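Local coordinates for protein rhamnosidase B (Bacillus sp., PDB 2OKX) that probably hydrolyses terminal alpha-L-rhamnose residues from rhamnosides, as a family 78 glycoside hydrolase with an alpha-barrel catalytic domain, at residues A[678-690]-A[794-806]. Sequence-based numbering, arbitrary orientation.
Sequences GWNLLDWAPIDQP and AFVQIGSPFMSFF
Asp-683 reaches across to Gly-799 and Ser-800, just before helix 801-813, and holds them with both carboxylate oxygens. Gly-799 N donates to Asp-683 OD1 at 2.9 Å, a nearly straight bond (166°). Ser-800 OG donates to Asp-683 OD2 at 2.7 Å. Both donors arrive on the syn side, moderately out of the carboxylate plane. Asp-683 carries CG anti to its own nitrogen (chi1 -166°), which sends the carboxylate out to these two donors. Ser-800 is the N-cap residue, and its OG also accepts a weak capping bond from Met-803 N. The carboxylate thus probably helps to position the hydroxyl that caps the helix. On the loop side, Gln-689 NE2 donates to Asp-683 O in the carbonyl plane. A water donates to both Trp-684 O and Gly-799 O and bridges the two carbonyl oxygens.

Two close contacts pair CH groups with oxygens. Met-803 crosses Asp-683 at about a right angle, with Met-803 CB 3.4 Å from Asp-683 OD1. Leu-682 O meets the edge of the Phe-802 ring in its plane, 3.5 Å from Phe-802 CE1.

The apolar contacts centre on Val-796. Its CG1 packs on Pro-686 CD at 3.8 Å and on Ala-685 CB at 4.0 Å. Its other branch, CG2, lies against Pro-686 O. Leu-682 CD2 approaches Met-803 SD. Gly-799 fits closely here, because a side chain would run into Trp-684 O.

The contact joins the loop after helix 647-665 to the loop leading into helix 801-813 and to its first turn. Gln-765 of helix 764-772 touches Asp-683, Ala-685 and Met-803. With an alanine in place of Asp-683, Gly-799 N and Ser-800 OG would probably lose the carboxylate that receives them, and the hydroxyl would be freer to turn from its capping position. One cross-segment bond on each oxygen, plus a weak bond from Trp-684 N to OD2, fixes the rotation of the carboxylate against the helix cap.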
ATOM      1  N   GLY A 678       8.852 -22.354  -1.161  1.00 37.05           N
ATOM      2  CA  GLY A 678       8.534 -20.975  -0.836  1.00 35.86           C
ATOM      3  C   GLY A 678       7.323 -20.454  -1.581  1.00 34.66           C
ATOM      4  O   GLY A 678       6.564 -21.225  -2.161  1.00 35.77           O
ATOM      5  N   TRP A 679       7.141 -19.138  -1.566  1.00 33.37           N
ATOM      6  CA  TRP A 679       6.007 -18.511  -2.235  1.00 32.17           C
ATOM      7  C   TRP A 679       6.352 -18.370  -3.717  1.00 32.31           C
ATOM      8  O   TRP A 679       6.953 -17.382  -4.132  1.00 32.81           O
ATOM      9  CB  TRP A 679       5.743 -17.143  -1.599  1.00 29.90           C
ATOM     10  CG  TRP A 679       4.397 -16.553  -1.890  1.00 27.90           C
ATOM     11  CD1 TRP A 679       3.345 -17.157  -2.522  1.00 26.93           C
ATOM     12  CD2 TRP A 679       3.952 -15.238  -1.538  1.00 27.23           C
ATOM     13  NE1 TRP A 679       2.275 -16.297  -2.586  1.00 27.46           N
ATOM     14  CE2 TRP A 679       2.621 -15.111  -1.989  1.00 27.65           C
ATOM     15  CE3 TRP A 679       4.551 -14.153  -0.882  1.00 28.07           C
ATOM     16  CZ2 TRP A 679       1.876 -13.940  -1.809  1.00 27.57           C
ATOM     17  CZ3 TRP A 679       3.809 -12.985  -0.704  1.00 26.65           C
ATOM     18  CH2 TRP A 679       2.487 -12.891  -1.166  1.00 27.15           C
ATOM     19  N   ASN A 680       5.970 -19.373  -4.502  1.00 32.19           N
ATOM     20  CA  ASN A 680       6.250 -19.410  -5.941  1.00 32.55           C
ATOM     21  C   ASN A 680       5.097 -18.805  -6.730  1.00 31.98           C
ATOM     22  O   ASN A 680       4.479 -19.473  -7.561  1.00 32.76           O
ATOM     23  CB  ASN A 680       6.467 -20.863  -6.368  1.00 32.79           C
ATOM     24  CG  ASN A 680       7.481 -21.577  -5.495  1.00 32.99           C
ATOM     25  OD1 ASN A 680       7.313 -22.752  -5.159  1.00 34.52           O
ATOM     26  ND2 ASN A 680       8.543 -20.871  -5.127  1.00 29.79           N
ATOM     27  N   LEU A 681       4.835 -17.528  -6.478  1.00 30.38           N
ATOM     28  CA  LEU A 681       3.732 -16.816  -7.106  1.00 28.90           C
ATOM     29  C   LEU A 681       4.016 -16.106  -8.422  1.00 28.11           C
ATOM     30  O   LEU A 681       5.152 -15.751  -8.732  1.00 26.90           O
ATOM     31  CB  LEU A 681       3.180 -15.780  -6.120  1.00 29.20           C
ATOM     32  CG  LEU A 681       2.036 -14.886  -6.608  1.00 28.70           C
ATOM     33  CD1 LEU A 681       0.755 -15.702  -6.638  1.00 29.24           C
ATOM     34  CD2 LEU A 681       1.880 -13.675  -5.694  1.00 28.38           C
ATOM     35  N   LEU A 682       2.945 -15.899  -9.182  1.00 28.25           N
ATOM     36  CA  LEU A 682       2.991 -15.166 -10.436  1.00 27.40           C
ATOM     37  C   LEU A 682       1.695 -14.369 -10.596  1.00 26.89           C
ATOM     38  O   LEU A 682       1.726 -13.146 -10.654  1.00 27.38           O
ATOM     39  CB  LEU A 682       3.163 -16.089 -11.647  1.00 27.13           C
ATOM     40  CG  LEU A 682       3.083 -15.311 -12.973  1.00 27.68           C
ATOM     41  CD1 LEU A 682       4.120 -14.189 -12.975  1.00 27.77           C
ATOM     42  CD2 LEU A 682       3.305 -16.241 -14.155  1.00 30.65           C
ATOM     43  N   ASP A 683       0.559 -15.063 -10.642  1.00 26.21           N
ATOM     44  CA  ASP A 683      -0.732 -14.401 -10.833  1.00 27.05           C
ATOM     45  C   ASP A 683      -1.809 -14.855  -9.842  1.00 27.83           C
ATOM     46  O   ASP A 683      -1.697 -15.919  -9.231  1.00 29.36           O
ATOM     47  CB  ASP A 683      -1.223 -14.668 -12.263  1.00 24.98           C
ATOM     48  CG  ASP A 683      -2.368 -13.764 -12.671  1.00 25.93           C
ATOM     49  OD1 ASP A 683      -3.053 -14.088 -13.668  1.00 24.04           O
ATOM     50  OD2 ASP A 683      -2.575 -12.724 -12.008  1.00 24.96           O
ATOM     51  N   TRP A 684      -2.854 -14.044  -9.690  1.00 27.66           N
ATOM     52  CA  TRP A 684      -3.959 -14.380  -8.790  1.00 28.59           C
ATOM     53  C   TRP A 684      -4.982 -15.180  -9.589  1.00 27.88           C
ATOM     54  O   TRP A 684      -6.042 -14.673  -9.963  1.00 28.16           O
ATOM     55  CB  TRP A 684      -4.613 -13.110  -8.220  1.00 28.93           C
ATOM     56  CG  TRP A 684      -3.717 -12.314  -7.306  1.00 31.61           C
ATOM     57  CD1 TRP A 684      -3.296 -11.026  -7.486  1.00 31.45           C
ATOM     58  CD2 TRP A 684      -3.126 -12.759  -6.074  1.00 32.84           C
ATOM     59  NE1 TRP A 684      -2.480 -10.642  -6.448  1.00 31.90           N
ATOM     60  CE2 TRP A 684      -2.357 -11.686  -5.567  1.00 32.65           C
ATOM     61  CE3 TRP A 684      -3.171 -13.961  -5.352  1.00 33.63           C
ATOM     62  CZ2 TRP A 684      -1.635 -11.778  -4.371  1.00 33.62           C
ATOM     63  CZ3 TRP A 684      -2.452 -14.052  -4.160  1.00 33.63           C
ATOM     64  CH2 TRP A 684      -1.695 -12.966  -3.684  1.00 33.79           C
ATOM     65  N   ALA A 685      -4.643 -16.435  -9.858  1.00 28.10           N
ATOM     66  CA  ALA A 685      -5.507 -17.327 -10.620  1.00 28.77           C
ATOM     67  C   ALA A 685      -5.193 -18.766 -10.223  1.00 29.25           C
ATOM     68  O   ALA A 685      -4.144 -19.034  -9.642  1.00 26.47           O
ATOM     69  CB  ALA A 685      -5.274 -17.128 -12.111  1.00 27.46           C
ATOM     70  N   PRO A 686      -6.100 -19.707 -10.540  1.00 31.64           N
ATOM     71  CA  PRO A 686      -5.974 -21.139 -10.237  1.00 33.26           C
ATOM     72  C   PRO A 686      -4.771 -21.842 -10.867  1.00 34.23           C
ATOM     73  O   PRO A 686      -4.866 -23.007 -11.251  1.00 34.33           O
ATOM     74  CB  PRO A 686      -7.292 -21.719 -10.748  1.00 34.48           C
ATOM     75  CG  PRO A 686      -8.240 -20.579 -10.628  1.00 34.52           C
ATOM     76  CD  PRO A 686      -7.416 -19.428 -11.137  1.00 32.98           C
ATOM     77  N   ILE A 687      -3.652 -21.134 -10.984  1.00 34.80           N
ATOM     78  CA  ILE A 687      -2.435 -21.712 -11.546  1.00 35.60           C
ATOM     79  C   ILE A 687      -1.909 -22.742 -10.552  1.00 36.64           C
ATOM     80  O   ILE A 687      -1.952 -22.515  -9.343  1.00 35.94           O
ATOM     81  CB  ILE A 687      -1.333 -20.639 -11.742  1.00 35.65           C
ATOM     82  CG1 ILE A 687      -1.733 -19.666 -12.850  1.00 35.37           C
ATOM     83  CG2 ILE A 687       0.001 -21.306 -12.064  1.00 35.64           C
ATOM     84  CD1 ILE A 687      -0.758 -18.521 -13.022  1.00 34.98           C
ATOM     85  N   ASP A 688      -1.419 -23.873 -11.050  1.00 36.35           N
ATOM     86  CA  ASP A 688      -0.880 -24.886 -10.154  1.00 37.94           C
ATOM     87  C   ASP A 688       0.543 -24.449  -9.825  1.00 37.88           C
ATOM     88  O   ASP A 688       1.518 -24.917 -10.418  1.00 37.94           O
ATOM     89  CB  ASP A 688      -0.903 -26.266 -10.822  1.00 38.66           C
ATOM     90  CG  ASP A 688      -0.738 -27.401  -9.822  1.00 41.29           C
ATOM     91  OD1 ASP A 688      -1.014 -27.187  -8.622  1.00 39.77           O
ATOM     92  OD2 ASP A 688      -0.349 -28.512 -10.239  1.00 42.00           O
ATOM     93  N   GLN A 689       0.644 -23.523  -8.877  1.00 36.88           N
ATOM     94  CA  GLN A 689       1.923 -22.971  -8.454  1.00 36.14           C
ATOM     95  C   GLN A 689       2.100 -23.205  -6.956  1.00 37.95           C
ATOM     96  O   GLN A 689       2.091 -22.266  -6.159  1.00 37.48           O
ATOM     97  CB  GLN A 689       1.960 -21.471  -8.786  1.00 34.03           C
ATOM     98  CG  GLN A 689       0.834 -20.663  -8.146  1.00 30.90           C
ATOM     99  CD  GLN A 689       0.654 -19.282  -8.763  1.00 31.94           C
ATOM    100  OE1 GLN A 689       1.617 -18.645  -9.194  1.00 31.02           O
ATOM    101  NE2 GLN A 689      -0.589 -18.806  -8.792  1.00 31.79           N
ATOM    102  N   PRO A 690       2.270 -24.474  -6.554  1.00 40.18           N
ATOM    103  CA  PRO A 690       2.445 -24.831  -5.143  1.00 40.68           C
ATOM    104  C   PRO A 690       3.749 -24.312  -4.551  1.00 41.86           C
ATOM    105  O   PRO A 690       4.729 -24.105  -5.264  1.00 41.04           O
ATOM    106  CB  PRO A 690       2.395 -26.353  -5.173  1.00 41.64           C
ATOM    107  CG  PRO A 690       3.084 -26.661  -6.472  1.00 41.07           C
ATOM    108  CD  PRO A 690       2.446 -25.657  -7.416  1.00 40.60           C
ATOM    109  N   ALA A 794     -10.199 -24.055 -21.797  1.00 44.70           N
ATOM    110  CA  ALA A 794      -9.952 -25.099 -20.808  1.00 44.15           C
ATOM    111  C   ALA A 794      -8.759 -24.730 -19.936  1.00 42.83           C
ATOM    112  O   ALA A 794      -8.615 -25.227 -18.816  1.00 42.37           O
ATOM    113  CB  ALA A 794      -9.696 -26.430 -21.500  1.00 45.36           C
ATOM    114  N   PHE A 795      -7.900 -23.864 -20.461  1.00 40.79           N
ATOM    115  CA  PHE A 795      -6.723 -23.417 -19.725  1.00 38.88           C
ATOM    116  C   PHE A 795      -7.127 -22.428 -18.644  1.00 37.52           C
ATOM    117  O   PHE A 795      -8.179 -21.791 -18.736  1.00 35.12           O
ATOM    118  CB  PHE A 795      -5.729 -22.714 -20.656  1.00 38.78           C
ATOM    119  CG  PHE A 795      -4.888 -23.643 -21.483  1.00 39.39           C
ATOM    120  CD1 PHE A 795      -3.818 -23.143 -22.220  1.00 39.01           C
ATOM    121  CD2 PHE A 795      -5.157 -25.006 -21.534  1.00 38.69           C
ATOM    122  CE1 PHE A 795      -3.026 -23.986 -22.995  1.00 39.25           C
ATOM    123  CE2 PHE A 795      -4.370 -25.857 -22.307  1.00 38.79           C
ATOM    124  CZ  PHE A 795      -3.303 -25.345 -23.038  1.00 38.67           C
ATOM    125  N   VAL A 796      -6.292 -22.311 -17.618  1.00 35.53           N
ATOM    126  CA  VAL A 796      -6.549 -21.351 -16.554  1.00 35.25           C
ATOM    127  C   VAL A 796      -6.382 -20.008 -17.264  1.00 33.91           C
ATOM    128  O   VAL A 796      -5.490 -19.861 -18.096  1.00 33.07           O
ATOM    129  CB  VAL A 796      -5.506 -21.474 -15.417  1.00 35.30           C
ATOM    130  CG1 VAL A 796      -5.674 -20.333 -14.423  1.00 35.87           C
ATOM    131  CG2 VAL A 796      -5.674 -22.810 -14.704  1.00 36.02           C
ATOM    132  N   GLN A 797      -7.237 -19.040 -16.951  1.00 32.45           N
ATOM    133  CA  GLN A 797      -7.170 -17.733 -17.598  1.00 31.54           C
ATOM    134  C   GLN A 797      -6.443 -16.679 -16.765  1.00 30.08           C
ATOM    135  O   GLN A 797      -6.230 -16.861 -15.564  1.00 31.25           O
ATOM    136  CB  GLN A 797      -8.583 -17.244 -17.920  1.00 32.86           C
ATOM    137  CG  GLN A 797      -9.390 -18.192 -18.802  1.00 35.02           C
ATOM    138  CD  GLN A 797      -8.753 -18.413 -20.164  1.00 35.68           C
ATOM    139  OE1 GLN A 797      -8.435 -17.462 -20.873  1.00 35.24           O
ATOM    140  NE2 GLN A 797      -8.568 -19.676 -20.536  1.00 36.39           N
ATOM    141  N   ILE A 798      -6.064 -15.578 -17.414  1.00 27.85           N
ATOM    142  CA  ILE A 798      -5.371 -14.479 -16.744  1.00 24.87           C
ATOM    143  C   ILE A 798      -6.305 -13.882 -15.698  1.00 24.46           C
ATOM    144  O   ILE A 798      -7.455 -13.554 -15.999  1.00 22.65           O
ATOM    145  CB  ILE A 798      -4.954 -13.388 -17.759  1.00 25.79           C
ATOM    146  CG1 ILE A 798      -3.877 -13.943 -18.698  1.00 22.87           C
ATOM    147  CG2 ILE A 798      -4.440 -12.151 -17.024  1.00 24.37           C
ATOM    148  CD1 ILE A 798      -3.406 -12.956 -19.743  1.00 22.69           C
ATOM    149  N   GLY A 799      -5.810 -13.736 -14.472  1.00 24.01           N
ATOM    150  CA  GLY A 799      -6.649 -13.213 -13.408  1.00 24.79           C
ATOM    151  C   GLY A 799      -6.437 -11.780 -12.960  1.00 25.71           C
ATOM    152  O   GLY A 799      -7.166 -11.298 -12.094  1.00 23.03           O
ATOM    153  N   SER A 800      -5.450 -11.090 -13.527  1.00 23.53           N
ATOM    154  CA  SER A 800      -5.205  -9.705 -13.133  1.00 24.49           C
ATOM    155  C   SER A 800      -4.615  -8.896 -14.279  1.00 24.21           C
ATOM    156  O   SER A 800      -3.954  -9.447 -15.164  1.00 23.17           O
ATOM    157  CB  SER A 800      -4.231  -9.650 -11.957  1.00 24.64           C
ATOM    158  OG  SER A 800      -2.938 -10.068 -12.367  1.00 26.18           O
ATOM    159  N   PRO A 801      -4.849  -7.576 -14.277  1.00 21.96           N
ATOM    160  CA  PRO A 801      -4.305  -6.732 -15.347  1.00 21.77           C
ATOM    161  C   PRO A 801      -2.779  -6.766 -15.274  1.00 21.96           C
ATOM    162  O   PRO A 801      -2.093  -6.401 -16.226  1.00 21.50           O
ATOM    163  CB  PRO A 801      -4.870  -5.350 -15.023  1.00 21.94           C
ATOM    164  CG  PRO A 801      -6.175  -5.673 -14.313  1.00 21.21           C
ATOM    165  CD  PRO A 801      -5.748  -6.802 -13.400  1.00 20.65           C
ATOM    166  N   PHE A 802      -2.266  -7.193 -14.123  1.00 21.64           N
ATOM    167  CA  PHE A 802      -0.826  -7.311 -13.909  1.00 22.60           C
ATOM    168  C   PHE A 802      -0.303  -8.314 -14.927  1.00 22.94           C
ATOM    169  O   PHE A 802       0.660  -8.049 -15.648  1.00 23.09           O
ATOM    170  CB  PHE A 802      -0.547  -7.822 -12.491  1.00 22.39           C
ATOM    171  CG  PHE A 802       0.891  -8.207 -12.249  1.00 24.23           C
ATOM    172  CD1 PHE A 802       1.208  -9.471 -11.762  1.00 24.24           C
ATOM    173  CD2 PHE A 802       1.921  -7.300 -12.479  1.00 25.21           C
ATOM    174  CE1 PHE A 802       2.534  -9.829 -11.505  1.00 26.60           C
ATOM    175  CE2 PHE A 802       3.251  -7.647 -12.225  1.00 27.46           C
ATOM    176  CZ  PHE A 802       3.556  -8.914 -11.737  1.00 27.68           C
ATOM    177  N   MET A 803      -0.953  -9.472 -14.973  1.00 22.86           N
ATOM    178  CA  MET A 803      -0.583 -10.528 -15.901  1.00 23.64           C
ATOM    179  C   MET A 803      -0.896 -10.068 -17.325  1.00 22.54           C
ATOM    180  O   MET A 803      -0.193 -10.429 -18.266  1.00 22.68           O
ATOM    181  CB  MET A 803      -1.355 -11.807 -15.563  1.00 25.08           C
ATOM    182  CG  MET A 803      -0.966 -13.032 -16.380  1.00 26.91           C
ATOM    183  SD  MET A 803       0.777 -13.511 -16.228  1.00 28.67           S
ATOM    184  CE  MET A 803       1.207 -13.685 -17.975  1.00 29.88           C
ATOM    185  N   SER A 804      -1.950  -9.267 -17.478  1.00 21.27           N
ATOM    186  CA  SER A 804      -2.318  -8.751 -18.796  1.00 20.04           C
ATOM    187  C   SER A 804      -1.143  -7.990 -19.411  1.00 19.50           C
ATOM    188  O   SER A 804      -0.944  -8.018 -20.623  1.00 18.67           O
ATOM    189  CB  SER A 804      -3.526  -7.810 -18.698  1.00 21.05           C
ATOM    190  OG  SER A 804      -4.734  -8.523 -18.480  1.00 19.35           O
ATOM    191  N   PHE A 805      -0.366  -7.315 -18.569  1.00 18.61           N
ATOM    192  CA  PHE A 805       0.781  -6.540 -19.043  1.00 19.78           C
ATOM    193  C   PHE A 805       1.751  -7.441 -19.800  1.00 21.23           C
ATOM    194  O   PHE A 805       2.195  -7.107 -20.902  1.00 20.83           O
ATOM    195  CB  PHE A 805       1.505  -5.883 -17.862  1.00 17.88           C
ATOM    196  CG  PHE A 805       2.488  -4.812 -18.264  1.00 17.54           C
ATOM    197  CD1 PHE A 805       3.630  -5.129 -18.994  1.00 18.78           C
ATOM    198  CD2 PHE A 805       2.273  -3.486 -17.897  1.00 19.01           C
ATOM    199  CE1 PHE A 805       4.550  -4.140 -19.354  1.00 18.59           C
ATOM    200  CE2 PHE A 805       3.183  -2.489 -18.248  1.00 16.86           C
ATOM    201  CZ  PHE A 805       4.326  -2.815 -18.978  1.00 18.84           C
ATOM    202  N   PHE A 806       2.083  -8.578 -19.200  1.00 21.15           N
ATOM    203  CA  PHE A 806       2.996  -9.525 -19.825  1.00 22.58           C
ATOM    204  C   PHE A 806       2.359 -10.085 -21.094  1.00 21.29           C
ATOM    205  O   PHE A 806       3.039 -10.311 -22.094  1.00 20.97           O
ATOM    206  CB  PHE A 806       3.337 -10.650 -18.839  1.00 25.06           C
ATOM    207  CG  PHE A 806       4.085 -10.177 -17.622  1.00 28.07           C
ATOM    208  CD1 PHE A 806       5.360  -9.634 -17.741  1.00 30.98           C
ATOM    209  CD2 PHE A 806       3.509 -10.255 -16.356  1.00 31.27           C
ATOM    210  CE1 PHE A 806       6.053  -9.172 -16.616  1.00 33.45           C
ATOM    211  CE2 PHE A 806       4.193  -9.797 -15.226  1.00 32.78           C
ATOM    212  CZ  PHE A 806       5.464  -9.254 -15.355  1.00 32.32           C
TER
HETATM  213  O   HOH W   1      -7.915 -12.440  -9.633  1.00 28.18           O